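Long-range contacts in tyrosine-protein phosphatase YwqE (Bacillus subtilis, PDB 3QY6), which removes the phosphate from phosphotyrosine in the proteins YwqD, YwqF and Ssb, as a manganese-dependent protein tyrosine phosphatase: residues I2-H7 with E226-L231; D21-A26 with K64-E69; I37-H42 with L73-G78; S160-G165 with H189-D194. All blocks are in the same frame, centred on the assembly; numbering follows the deposited sequence.

Contact 1: I2-H7 with E226-L231. With FE (Fe (III) ion), chain C.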
loop_
_atom_site.group_PDB
_atom_site.type_symbol
_atom_site.label_atom_id
_atom_site.label_comp_id
_atom_site.label_asym_id
_atom_site.label_seq_id
_atom_site.Cartn_x
_atom_site.Cartn_y
_atom_site.Cartn_z
ATOM N N ILE A 2 1.955 11.376 -2.478
ATOM C CA ILE A 2 1.500 10.234 -3.260
ATOM C C ILE A 2 1.043 9.136 -2.297
ATOM O O ILE A 2 1.797 8.695 -1.410
ATOM C CB ILE A 2 2.653 9.652 -4.109
ATOM C CG1 ILE A 2 3.304 10.716 -5.040
ATOM C CG2 ILE A 2 2.205 8.395 -4.871
ATOM C CD1 ILE A 2 2.321 11.504 -5.920
ATOM N N ASP A 3 -0.196 8.687 -2.491
ATOM C CA ASP A 3 -0.734 7.612 -1.670
ATOM C C ASP A 3 -0.747 6.348 -2.528
ATOM O O ASP A 3 -1.361 6.327 -3.604
ATOM C CB ASP A 3 -2.132 8.027 -1.162
ATOM C CG ASP A 3 -2.700 7.052 -0.141
ATOM O OD1 ASP A 3 -1.941 6.548 0.697
ATOM O OD2 ASP A 3 -3.924 6.807 -0.166
ATOM N N ILE A 4 -0.023 5.314 -2.095
ATOM C CA ILE A 4 0.261 4.164 -2.977
ATOM C C ILE A 4 -0.646 2.940 -2.759
ATOM O O ILE A 4 -0.488 1.904 -3.433
ATOM C CB ILE A 4 1.745 3.691 -2.939
ATOM C CG1 ILE A 4 2.170 3.055 -1.603
ATOM C CG2 ILE A 4 2.734 4.866 -3.327
ATOM C CD1 ILE A 4 3.280 1.952 -1.804
ATOM N N HIS A 5 -1.600 3.082 -1.850
ATOM C CA HIS A 5 -2.476 1.919 -1.522
ATOM C C HIS A 5 -3.743 2.556 -1.006
ATOM O O HIS A 5 -3.722 3.219 0.038
ATOM C CB HIS A 5 -1.804 1.104 -0.432
ATOM C CG HIS A 5 -2.578 -0.106 0.039
ATOM N ND1 HIS A 5 -1.986 -1.064 0.810
ATOM C CD2 HIS A 5 -3.882 -0.468 -0.081
ATOM C CE1 HIS A 5 -2.876 -1.993 1.137
ATOM N NE2 HIS A 5 -4.031 -1.665 0.586
ATOM N N CYS A 6 -4.831 2.374 -1.755
ATOM C CA CYS A 6 -6.085 3.028 -1.436
ATOM C C CYS A 6 -7.262 2.401 -2.170
ATOM O O CYS A 6 -7.160 2.058 -3.336
ATOM C CB CYS A 6 -6.027 4.522 -1.845
ATOM S SG CYS A 6 -7.393 5.540 -1.241
ATOM N N HIS A 7 -8.387 2.330 -1.482
ATOM C CA HIS A 7 -9.611 1.709 -2.028
ATOM C C HIS A 7 -10.702 2.720 -2.436
ATOM O O HIS A 7 -11.880 2.637 -2.014
ATOM C CB HIS A 7 -10.100 0.623 -1.048
ATOM C CG HIS A 7 -9.100 -0.458 -0.823
ATOM N ND1 HIS A 7 -9.047 -1.583 -1.611
ATOM C CD2 HIS A 7 -8.068 -0.559 0.047
ATOM C CE1 HIS A 7 -8.051 -2.352 -1.218
ATOM N NE2 HIS A 7 -7.431 -1.753 -0.218
ATOM N N GLU A 226 9.061 10.522 0.424
ATOM C CA GLU A 226 9.831 10.641 -0.804
ATOM C C GLU A 226 9.926 9.304 -1.563
ATOM O O GLU A 226 9.971 9.288 -2.791
ATOM C CB GLU A 226 11.211 11.258 -0.489
ATOM C CG GLU A 226 12.031 11.738 -1.696
ATOM C CD GLU A 226 11.294 12.686 -2.635
ATOM O OE1 GLU A 226 10.374 13.434 -2.205
ATOM O OE2 GLU A 226 11.654 12.678 -3.831
ATOM N N ASN A 227 9.934 8.186 -0.837
ATOM C CA ASN A 227 9.875 6.868 -1.469
ATOM C C ASN A 227 8.655 6.700 -2.383
ATOM O O ASN A 227 8.756 6.123 -3.471
ATOM C CB ASN A 227 9.940 5.767 -0.425
ATOM C CG ASN A 227 11.358 5.520 0.064
ATOM O OD1 ASN A 227 12.323 5.984 -0.552
ATOM N ND2 ASN A 227 11.489 4.792 1.165
ATOM N N ALA A 228 7.523 7.249 -1.950
ATOM C CA ALA A 228 6.314 7.255 -2.789
ATOM C C ALA A 228 6.462 8.089 -4.060
ATOM O O ALA A 228 5.970 7.715 -5.128
ATOM C CB ALA A 228 5.128 7.729 -1.986
ATOM N N GLU A 229 7.132 9.235 -3.951
ATOM C CA GLU A 229 7.418 10.040 -5.140
ATOM C C GLU A 229 8.311 9.282 -6.137
ATOM O O GLU A 229 8.089 9.322 -7.346
ATOM C CB GLU A 229 8.057 11.386 -4.755
ATOM C CG GLU A 229 7.213 12.249 -3.837
ATOM C CD GLU A 229 6.162 13.054 -4.573
ATOM O OE1 GLU A 229 5.355 13.730 -3.903
ATOM O OE2 GLU A 229 6.131 13.028 -5.821
ATOM N N LEU A 230 9.296 8.573 -5.607
ATOM C CA LEU A 230 10.222 7.806 -6.419
ATOM C C LEU A 230 9.515 6.625 -7.072
ATOM O O LEU A 230 9.683 6.362 -8.262
ATOM C CB LEU A 230 11.412 7.357 -5.573
ATOM C CG LEU A 230 12.415 8.477 -5.227
ATOM C CD1 LEU A 230 13.346 8.051 -4.105
ATOM C CD2 LEU A 230 13.207 8.959 -6.465
ATOM N N LEU A 231 8.700 5.925 -6.282
ATOM C CA LEU A 231 7.909 4.820 -6.797
ATOM C C LEU A 231 7.048 5.250 -7.993
ATOM O O LEU A 231 6.999 4.551 -9.008
ATOM C CB LEU A 231 7.043 4.222 -5.675
ATOM C CG LEU A 231 6.067 3.113 -6.095
ATOM C CD1 LEU A 231 5.810 2.166 -4.930
ATOM C CD2 LEU A 231 4.770 3.737 -6.578
HETATM FE FE FE C . -6.028 -2.506 0.994
HETATM O O HOH W 1 -5.549 -3.241 1.938
HETATM O O HOH W 2 -7.849 -3.480 1.839
#

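Contact 2: D21-A26 with K64-E69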
loop_
_atom_site.group_PDB
_atom_site.type_symbol
_atom_site.label_atom_id
_atom_site.label_comp_id
_atom_site.label_asym_id
_atom_site.label_seq_id
_atom_site.Cartn_x
_atom_site.Cartn_y
_atom_site.Cartn_z
ATOM N N ASP A 21 -19.184 8.417 -2.857
ATOM C CA ASP A 21 -18.222 7.979 -1.849
ATOM C C ASP A 21 -16.794 8.249 -2.321
ATOM O O ASP A 21 -15.980 8.733 -1.538
ATOM C CB ASP A 21 -18.347 6.480 -1.587
ATOM C CG ASP A 21 -19.575 6.108 -0.767
ATOM O OD1 ASP A 21 -20.208 6.991 -0.132
ATOM O OD2 ASP A 21 -19.882 4.896 -0.750
ATOM N N SER A 22 -16.505 7.917 -3.589
ATOM C CA SER A 22 -15.175 8.148 -4.180
ATOM C C SER A 22 -14.797 9.607 -4.083
ATOM O O SER A 22 -13.664 9.944 -3.719
ATOM C CB SER A 22 -15.119 7.739 -5.654
ATOM O OG SER A 22 -15.311 6.351 -5.823
ATOM N N ILE A 23 -15.748 10.474 -4.426
ATOM C CA ILE A 23 -15.523 11.922 -4.362
ATOM C C ILE A 23 -15.264 12.393 -2.925
ATOM O O ILE A 23 -14.365 13.199 -2.690
ATOM C CB ILE A 23 -16.677 12.716 -5.017
ATOM C CG1 ILE A 23 -16.682 12.467 -6.530
ATOM C CG2 ILE A 23 -16.535 14.222 -4.719
ATOM C CD1 ILE A 23 -17.971 12.866 -7.193
ATOM N N GLU A 24 -16.019 11.863 -1.965
ATOM C CA GLU A 24 -15.820 12.240 -0.573
ATOM C C GLU A 24 -14.430 11.789 -0.084
ATOM O O GLU A 24 -13.786 12.504 0.683
ATOM C CB GLU A 24 -16.956 11.719 0.318
ATOM C CG GLU A 24 -18.325 12.415 0.045
ATOM C CD GLU A 24 -18.260 13.960 0.108
ATOM O OE1 GLU A 24 -17.837 14.503 1.148
ATOM O OE2 GLU A 24 -18.629 14.636 -0.887
ATOM N N MET A 25 -13.955 10.641 -0.580
ATOM C CA MET A 25 -12.618 10.152 -0.189
ATOM C C MET A 25 -11.546 11.028 -0.807
ATOM O O MET A 25 -10.549 11.332 -0.151
ATOM C CB MET A 25 -12.401 8.708 -0.604
ATOM C CG MET A 25 -13.240 7.739 0.210
ATOM S SD MET A 25 -13.131 6.048 -0.320
ATOM C CE MET A 25 -11.440 5.621 0.160
ATOM N N ALA A 26 -11.760 11.435 -2.056
ATOM C CA ALA A 26 -10.812 12.324 -2.742
ATOM C C ALA A 26 -10.697 13.672 -2.023
ATOM O O ALA A 26 -9.590 14.175 -1.827
ATOM C CB ALA A 26 -11.182 12.508 -4.230
ATOM N N LYS A 64 -12.103 11.958 -14.583
ATOM C CA LYS A 64 -13.005 12.850 -15.306
ATOM C C LYS A 64 -13.978 13.561 -14.363
ATOM O O LYS A 64 -14.220 14.761 -14.504
ATOM C CB LYS A 64 -13.754 12.100 -16.414
ATOM C CG LYS A 64 -13.137 12.285 -17.803
ATOM C CD LYS A 64 -11.836 11.509 -17.974
ATOM C CE LYS A 64 -11.427 11.426 -19.442
ATOM N NZ LYS A 64 -12.554 10.922 -20.263
ATOM N N ARG A 65 -14.514 12.825 -13.398
ATOM C CA ARG A 65 -15.421 13.411 -12.421
ATOM C C ARG A 65 -14.713 14.448 -11.536
ATOM O O ARG A 65 -15.284 15.511 -11.249
ATOM C CB ARG A 65 -16.104 12.318 -11.591
ATOM C CG ARG A 65 -17.106 12.830 -10.580
ATOM C CD ARG A 65 -18.372 13.380 -11.244
ATOM N NE ARG A 65 -19.317 13.867 -10.242
ATOM C CZ ARG A 65 -20.205 13.107 -9.605
ATOM N NH1 ARG A 65 -20.295 11.805 -9.867
ATOM N NH2 ARG A 65 -21.008 13.656 -8.700
ATOM N N LEU A 66 -13.470 14.159 -11.144
ATOM C CA LEU A 66 -12.696 15.050 -10.273
ATOM C C LEU A 66 -12.303 16.358 -10.964
ATOM O O LEU A 66 -12.272 17.424 -10.329
ATOM C CB LEU A 66 -11.469 14.324 -9.693
ATOM C CG LEU A 66 -11.791 13.091 -8.818
ATOM C CD1 LEU A 66 -10.542 12.278 -8.502
ATOM C CD2 LEU A 66 -12.552 13.470 -7.526
ATOM N N ILE A 67 -12.011 16.274 -12.263
ATOM C CA ILE A 67 -11.794 17.471 -13.079
ATOM C C ILE A 67 -13.087 18.296 -13.135
ATOM O O ILE A 67 -13.057 19.507 -12.908
ATOM C CB ILE A 67 -11.255 17.132 -14.495
ATOM C CG1 ILE A 67 -9.880 16.464 -14.382
ATOM C CG2 ILE A 67 -11.166 18.397 -15.378
ATOM C CD1 ILE A 67 -9.309 15.931 -15.689
ATOM N N LYS A 68 -14.206 17.621 -13.400
ATOM C CA LYS A 68 -15.547 18.209 -13.335
ATOM C C LYS A 68 -15.783 18.969 -12.021
ATOM O O LYS A 68 -16.187 20.140 -12.040
ATOM C CB LYS A 68 -16.612 17.112 -13.500
ATOM C CG LYS A 68 -18.030 17.585 -13.790
ATOM C CD LYS A 68 -18.952 16.382 -14.051
ATOM C CE LYS A 68 -20.394 16.799 -14.349
ATOM N NZ LYS A 68 -20.519 17.506 -15.659
ATOM N N GLU A 69 -15.514 18.302 -10.895
ATOM C CA GLU A 69 -15.780 18.861 -9.561
ATOM C C GLU A 69 -14.700 19.833 -9.076
ATOM O O GLU A 69 -14.822 20.398 -7.990
ATOM C CB GLU A 69 -15.976 17.745 -8.521
ATOM C CG GLU A 69 -17.045 16.681 -8.848
ATOM C CD GLU A 69 -18.483 17.171 -8.723
ATOM O OE1 GLU A 69 -18.708 18.324 -8.287
ATOM O OE2 GLU A 69 -19.403 16.383 -9.049
#

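Contact 3: I37-H42 with L73-G78. With MG (magnesium ion), chain D.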
loop_
_atom_site.group_PDB
_atom_site.type_symbol
_atom_site.label_atom_id
_atom_site.label_comp_id
_atom_site.label_asym_id
_atom_site.label_seq_id
_atom_site.Cartn_x
_atom_site.Cartn_y
_atom_site.Cartn_z
ATOM N N ILE A 37 -3.312 9.536 -5.954
ATOM C CA ILE A 37 -3.580 8.245 -5.353
ATOM C C ILE A 37 -3.401 7.172 -6.425
ATOM O O ILE A 37 -4.004 7.254 -7.516
ATOM C CB ILE A 37 -5.030 8.176 -4.804
ATOM C CG1 ILE A 37 -5.187 9.061 -3.561
ATOM C CG2 ILE A 37 -5.422 6.714 -4.497
ATOM C CD1 ILE A 37 -6.664 9.250 -3.092
ATOM N N ILE A 38 -2.604 6.159 -6.105
ATOM C CA ILE A 38 -2.613 4.908 -6.867
ATOM C C ILE A 38 -3.719 4.017 -6.281
ATOM O O ILE A 38 -3.591 3.507 -5.143
ATOM C CB ILE A 38 -1.265 4.159 -6.790
ATOM C CG1 ILE A 38 -0.107 5.140 -7.075
ATOM C CG2 ILE A 38 -1.235 2.951 -7.782
ATOM C CD1 ILE A 38 1.267 4.474 -7.091
ATOM N N ALA A 39 -4.811 3.916 -7.041
ATOM C CA ALA A 39 -5.917 3.041 -6.690
ATOM C C ALA A 39 -5.430 1.614 -6.725
ATOM O O ALA A 39 -4.818 1.170 -7.707
ATOM C CB ALA A 39 -7.094 3.215 -7.668
ATOM N N THR A 40 -5.724 0.882 -5.663
ATOM C CA THR A 40 -5.287 -0.505 -5.559
ATOM C C THR A 40 -6.433 -1.403 -5.117
ATOM O O THR A 40 -6.393 -1.934 -4.040
ATOM C CB THR A 40 -4.116 -0.657 -4.562
ATOM O OG1 THR A 40 -4.518 -0.187 -3.263
ATOM C CG2 THR A 40 -2.929 0.185 -5.046
ATOM N N PRO A 41 -7.440 -1.575 -5.979
ATOM C CA PRO A 41 -8.540 -2.436 -5.496
ATOM C C PRO A 41 -8.083 -3.883 -5.251
ATOM O O PRO A 41 -7.090 -4.353 -5.849
ATOM C CB PRO A 41 -9.587 -2.343 -6.610
ATOM C CG PRO A 41 -8.850 -1.859 -7.810
ATOM C CD PRO A 41 -7.655 -1.070 -7.340
ATOM N N HIS A 42 -8.780 -4.559 -4.333
ATOM C CA HIS A 42 -8.522 -5.961 -4.038
ATOM C C HIS A 42 -8.686 -6.810 -5.270
ATOM O O HIS A 42 -9.671 -6.680 -6.001
ATOM C CB HIS A 42 -9.494 -6.468 -2.987
ATOM C CG HIS A 42 -9.165 -6.021 -1.607
ATOM N ND1 HIS A 42 -8.086 -6.513 -0.911
ATOM C CD2 HIS A 42 -9.787 -5.151 -0.783
ATOM C CE1 HIS A 42 -8.045 -5.949 0.284
ATOM N NE2 HIS A 42 -9.077 -5.128 0.392
ATOM N N LEU A 73 -6.898 16.168 -7.394
ATOM C CA LEU A 73 -6.396 14.850 -7.097
ATOM C C LEU A 73 -6.407 14.019 -8.357
ATOM O O LEU A 73 -7.326 14.081 -9.093
ATOM C CB LEU A 73 -7.278 14.202 -6.041
ATOM C CG LEU A 73 -6.779 12.865 -5.546
ATOM C CD1 LEU A 73 -6.474 12.903 -4.133
ATOM C CD2 LEU A 73 -7.616 11.731 -5.926
ATOM N N HIS A 74 -5.375 13.234 -8.552
ATOM C CA HIS A 74 -5.203 12.441 -9.737
ATOM C C HIS A 74 -5.163 10.986 -9.328
ATOM O O HIS A 74 -4.476 10.648 -8.414
ATOM C CB HIS A 74 -3.907 12.846 -10.417
ATOM C CG HIS A 74 -3.655 12.152 -11.709
ATOM N ND1 HIS A 74 -4.581 12.095 -12.712
ATOM C CD2 HIS A 74 -2.569 11.501 -12.166
ATOM C CE1 HIS A 74 -4.085 11.423 -13.724
ATOM N NE2 HIS A 74 -2.865 11.053 -13.418
ATOM N N VAL A 75 -5.907 10.148 -10.015
ATOM C CA VAL A 75 -5.993 8.719 -9.658
ATOM C C VAL A 75 -5.341 7.852 -10.730
ATOM O O VAL A 75 -5.653 7.967 -11.921
ATOM C CB VAL A 75 -7.444 8.260 -9.405
ATOM C CG1 VAL A 75 -7.480 6.758 -8.994
ATOM C CG2 VAL A 75 -8.117 9.136 -8.303
ATOM N N LEU A 76 -4.453 6.975 -10.291
ATOM C CA LEU A 76 -3.696 6.105 -11.188
ATOM C C LEU A 76 -4.046 4.640 -10.930
ATOM O O LEU A 76 -4.512 4.318 -9.841
ATOM C CB LEU A 76 -2.204 6.341 -10.960
ATOM C CG LEU A 76 -1.727 7.711 -11.479
ATOM C CD1 LEU A 76 -0.397 8.056 -10.859
ATOM C CD2 LEU A 76 -1.640 7.808 -12.992
ATOM N N PRO A 77 -3.807 3.761 -11.928
ATOM C CA PRO A 77 -4.160 2.340 -11.806
ATOM C C PRO A 77 -3.189 1.502 -10.983
ATOM O O PRO A 77 -1.965 1.720 -10.997
ATOM C CB PRO A 77 -4.187 1.862 -13.260
ATOM C CG PRO A 77 -3.155 2.747 -13.979
ATOM C CD PRO A 77 -3.206 4.083 -13.245
ATOM N N GLY A 78 -3.741 0.514 -10.281
ATOM C CA GLY A 78 -2.946 -0.467 -9.606
ATOM C C GLY A 78 -3.870 -1.547 -9.093
ATOM O O GLY A 78 -5.064 -1.536 -9.419
HETATM MG MG MG D . -10.015 -4.022 1.766
HETATM O O HOH W 2 -7.849 -3.480 1.839
HETATM O O HOH W 3 -9.081 -4.692 2.913
#

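Contact 4: S160-G165 with H189-D194. With FE (Fe (III) ion), chain C.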
loop_
_atom_site.group_PDB
_atom_site.type_symbol
_atom_site.label_atom_id
_atom_site.label_comp_id
_atom_site.label_asym_id
_atom_site.label_seq_id
_atom_site.Cartn_x
_atom_site.Cartn_y
_atom_site.Cartn_z
ATOM N N SER A 160 8.063 -2.963 2.074
ATOM C CA SER A 160 6.738 -3.039 2.684
ATOM C C SER A 160 6.118 -1.673 2.959
ATOM O O SER A 160 6.809 -0.664 3.040
ATOM C CB SER A 160 6.728 -3.961 3.914
ATOM O OG SER A 160 7.123 -3.287 5.091
ATOM N N GLN A 161 4.792 -1.662 3.087
ATOM C CA GLN A 161 4.028 -0.439 3.243
ATOM C C GLN A 161 3.163 -0.549 4.506
ATOM O O GLN A 161 2.313 -1.452 4.607
ATOM C CB GLN A 161 3.171 -0.217 1.970
ATOM C CG GLN A 161 2.004 0.741 2.112
ATOM C CD GLN A 161 0.727 0.027 2.520
ATOM O OE1 GLN A 161 0.407 -1.049 1.986
ATOM N NE2 GLN A 161 0.004 0.600 3.480
ATOM N N ILE A 162 3.377 0.375 5.447
ATOM C CA ILE A 162 2.613 0.451 6.707
ATOM C C ILE A 162 1.359 1.292 6.508
ATOM O O ILE A 162 1.359 2.194 5.683
ATOM C CB ILE A 162 3.504 1.070 7.837
ATOM C CG1 ILE A 162 2.957 0.775 9.228
ATOM C CG2 ILE A 162 3.684 2.582 7.644
ATOM C CD1 ILE A 162 3.386 -0.550 9.793
ATOM N N THR A 163 0.285 0.995 7.247
ATOM C CA THR A 163 -0.944 1.772 7.169
ATOM C C THR A 163 -0.893 3.001 8.082
ATOM O O THR A 163 -0.588 2.883 9.289
ATOM C CB THR A 163 -2.161 0.912 7.588
ATOM O OG1 THR A 163 -2.063 -0.379 6.969
ATOM C CG2 THR A 163 -3.455 1.591 7.227
ATOM N N SER A 164 -1.181 4.173 7.515
ATOM C CA SER A 164 -1.195 5.411 8.315
ATOM C C SER A 164 -2.061 5.221 9.557
ATOM O O SER A 164 -1.608 5.457 10.676
ATOM C CB SER A 164 -1.682 6.619 7.525
ATOM O OG SER A 164 -0.898 6.828 6.364
ATOM N N GLY A 165 -3.287 4.756 9.337
ATOM C CA GLY A 165 -4.236 4.512 10.425
ATOM C C GLY A 165 -3.695 3.646 11.553
ATOM O O GLY A 165 -4.071 3.871 12.707
ATOM N N HIS A 189 9.042 0.872 4.184
ATOM C CA HIS A 189 9.570 1.793 3.165
ATOM C C HIS A 189 8.516 2.778 2.627
ATOM O O HIS A 189 8.855 3.772 1.958
ATOM C CB HIS A 189 10.231 1.000 2.028
ATOM C CG HIS A 189 11.033 -0.165 2.508
ATOM N ND1 HIS A 189 12.378 -0.074 2.815
ATOM C CD2 HIS A 189 10.673 -1.437 2.782
ATOM C CE1 HIS A 189 12.808 -1.245 3.245
ATOM N NE2 HIS A 189 11.793 -2.090 3.238
ATOM N N PHE A 190 7.240 2.517 2.933
ATOM C CA PHE A 190 6.174 3.434 2.530
ATOM C C PHE A 190 5.149 3.565 3.645
ATOM O O PHE A 190 4.976 2.648 4.440
ATOM C CB PHE A 190 5.443 2.961 1.257
ATOM C CG PHE A 190 6.350 2.612 0.103
ATOM C CD1 PHE A 190 6.793 3.613 -0.777
ATOM C CD2 PHE A 190 6.724 1.289 -0.129
ATOM C CE1 PHE A 190 7.611 3.305 -1.851
ATOM C CE2 PHE A 190 7.571 0.975 -1.214
ATOM C CZ PHE A 190 7.994 1.986 -2.074
ATOM N N VAL A 191 4.495 4.718 3.702
ATOM C CA VAL A 191 3.290 4.865 4.505
ATOM C C VAL A 191 2.156 5.167 3.549
ATOM O O VAL A 191 2.291 6.033 2.707
ATOM C CB VAL A 191 3.388 6.006 5.537
ATOM C CG1 VAL A 191 2.229 5.897 6.522
ATOM C CG2 VAL A 191 4.676 5.918 6.331
ATOM N N ALA A 192 1.003 4.499 3.714
ATOM C CA ALA A 192 -0.113 4.731 2.810
ATOM C C ALA A 192 -1.425 4.535 3.574
ATOM O O ALA A 192 -1.428 3.930 4.650
ATOM C CB ALA A 192 -0.032 3.807 1.553
ATOM N N SER A 193 -2.516 5.043 3.005
ATOM C CA SER A 193 -3.799 5.137 3.701
ATOM C C SER A 193 -4.495 3.790 3.869
ATOM O O SER A 193 -5.105 3.521 4.917
ATOM C CB SER A 193 -4.743 6.069 2.956
ATOM O OG SER A 193 -5.207 5.491 1.757
ATOM N N ASP A 194 -4.442 2.978 2.819
ATOM C CA ASP A 194 -5.347 1.845 2.705
ATOM C C ASP A 194 -6.773 2.332 3.001
ATOM O O ASP A 194 -7.549 1.613 3.613
ATOM C CB ASP A 194 -4.884 0.744 3.652
ATOM C CG ASP A 194 -5.496 -0.628 3.340
ATOM O OD1 ASP A 194 -6.205 -0.792 2.329
ATOM O OD2 ASP A 194 -5.157 -1.564 4.066
HETATM FE FE FE C . -6.028 -2.506 0.994
HETATM O O HOH W 4 -2.121 -0.837 4.370
HETATM O O HOH W 5 -4.456 -1.680 6.718
HETATM O O HOH W 6 -5.086 4.772 7.167
HETATM O O HOH W 1 -5.549 -3.241 1.938
HETATM O O HOH W 2 -7.849 -3.480 1.839
#

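Contact 1: I2-H7 with E226-L231
The first torsion of Ile-2 (chi1 -56°) sets CG1 anti to the carbonyl carbon and beside the backbone N, where it meets the carboxylate end of Glu-229; in that residue the bend at chi2 (-82°) folds the carboxylate back toward strand 2-3, although its CB points away. The two side chains run obliquely past each other, with Ile-2 CG1 lying 3.7 Å from Glu-229 CD. This is a van der Waals contact with the aliphatic branch; the charge of Glu-229 is met by a salt bridge from OE2 to Arg-35. Beside it, Ala-228 presents its methyl to the strand, CB resting 3.8 Å from Ile-2 CB and 3.5 Å from Ile-2 O. In the TIM-barrel-like fold of the CpsB/CapC phosphatases, this joins the N-terminal strand 2-3 to the late helix 219-232, more than two hundred residues on in the chain. One turn further along the helix, Leu-231 approaches Ile-4 with both methyls: CD2 stands 4.0 Å from Ile-4 CG2, and CD1 is equally far from Ile-4 CD1. Ile-4 CG2 also touches Ala-228 CB, and Phe-190 of strand 190-192 packs against both Ile-4 and Leu-231. Past this apolar patch the chain turns to the metal site, where His-5 NE2 and His-7 NE2 bind an iron ion at 2.2 and 2.0 Å, together with Glu-80 and Asp-194.

Contact 2: D21-A26 with K64-E69
Ala-26 and Leu-66 meet methyl to methyl in the apolar group of contacts, Ala-26 CB lying 3.7 Å from Leu-66 CD2. Ile-23 reaches the same leucine more loosely, with its CG1 4.4 Å from Leu-66 CD2, and turns its outer methyl to Arg-65.

The second kind of interaction is an alkyl group laid on a cationic plane. Ile-23 CD1 sits over the centre of one face of the Arg-65 guanidinium, 3.3 Å from Arg-65 CZ, and the two side chains cross at about a right angle. Chi1 of the arginine (-178°, CG opposite the backbone N) puts Arg-65 CG 3.5 Å from Ile-23 CD1, and the bend at chi2 (71°) then brings the guanidinium round to the methyl.

A salt bridge within segment 64-69, made of two N-H...O bonds to one oxygen, fixes the rotation of that plane. Arg-65 grips Glu-69 side-on, NE and NH2 both donating to OE2; the NE bond is 2.8 Å long, and the carboxylate oxygen lies in the guanidinium plane. Without the guanidinium, as with an alanine here, Glu-69 is likely to lose its mate and the Ile-23 methyl its cover.

The axes of segments 21-26 and 64-68 come within 10.9 Å and cross at -63°, and Ile-71 in the following loop also touches Ile-23. Helices 19-31 and 52-68 each precede a strand of the parallel sheet, so this is helix-to-helix packing in the outer layer of a TIM-barrel-like α/β fold.

Contact 3: I37-H42 with L73-G78
Ile-37 N and O and Ala-39 N pair with the main chain of segment 73-78 in parallel-strand fashion. Ile-37 N donates to His-74 O at 2.9 Å, and Ile-37 O accepts from Leu-76 N at 2.8 Å with an N-H...O angle of 165°. Ala-39 N then reaches Leu-76 O, also at 2.8 Å, but this bond is more bent at the hydrogen (140°). The same carbonyls take CA-H...O contacts, Val-75 CA approaching Ile-37 O and Ile-38 CA approaching Leu-76 O. The pairing stops at Gly-78: its N lies close to Ala-39 O, yet the angle is too poor for a hydrogen bond. Ile-38 instead bonds through its backbone to Asp-3 of strand 2-3, and the Thr-40 hydroxyl is held by Cys-6 N.

On the face of Ile-37 and Val-75, Ile-37 CD1 meets Leu-73 CD1 at 3.8 Å, and Ala-39 CB lies equally far from Val-75 CG1, with helix 19-31 packed over Ile-37 and Leu-73. Helix 219-232 covers the face of Ile-38 and Leu-76. Gly-78 lies tight against the main chain of Ala-39, where a CB would collide with Ala-39 O.

Further on, His-42 binds a magnesium ion through NE2 at 2.0 Å, a site shared with His-196. Strand 36-38, helix 52-68 and strand 74-76 form a right-handed beta-alpha-beta crossover, the repeating element of a TIM-barrel-like fold with its metals near the C-terminal ends of the strands.

Contact 4: S160-G165 with H189-D194
Gln-161 and Phe-190 pair across the two strands, and chi1 of the glutamine (161°, CG anti to the backbone N) lays Gln-161 CG against Ala-192 CB at 3.7 Å. The bend at chi2 turns the amide toward the metal site: OE1 accepts from His-5 ND1, while NE2 gives a 2.7 Å bond to water 4. That water also donates to Asp-194 OD2 and to Thr-163 OG1, which is hydrogen-bonded to Glu-138 as well. Cutting the side chain back to alanine would probably leave His-5 ND1 without its second-shell acceptor, the ring, still bound to iron through NE2, less firmly oriented, and water 4 with one partner fewer. On the other face, Ile-162 and Val-191 lie side by side, their CG2 methyls 3.7 Å apart; Ser-164 OG comes 3.3 Å from Val-191 CG1. Strands 159-163 and 190-192 are parallel neighbours in the sheet of the TIM-barrel-like fold, bonded through pairs such as Ala-192 N to Ile-162 O (3.1 Å), and Ser-160 O receives both His-189 N and Phe-190 N. Thr-163 turns CG2 to Asp-194 CB, 3.9 Å away. Chi1 of Asp-194 (-163°) swings its carboxylate to the iron, which OD1 binds at 2.2 Å.

Overall arrangement
Contacts 1, 3 and 4 converge on the metal site, whereas contact 2 lies on the outside of the fold. The centres of contacts 1 and 4 are about 9 Å apart, and both supply ligands to the same iron ion. They are tied directly by Asp-3 OD2 to Ser-193 OG at 2.7 Å, a probable hydrogen bond. Contact 3 joins contact 1 beside the metals, with Cys-6 O 3.0 Å from Thr-40 N, also a probable hydrogen bond, and water 2 lies between the iron and the magnesium ion bound by His-42. Contact 2 packs against contact 3, Ala-26 CB touching Leu-73 CD2 at 4.0 Å, but its centre lies about 23 Å from that of contact 4.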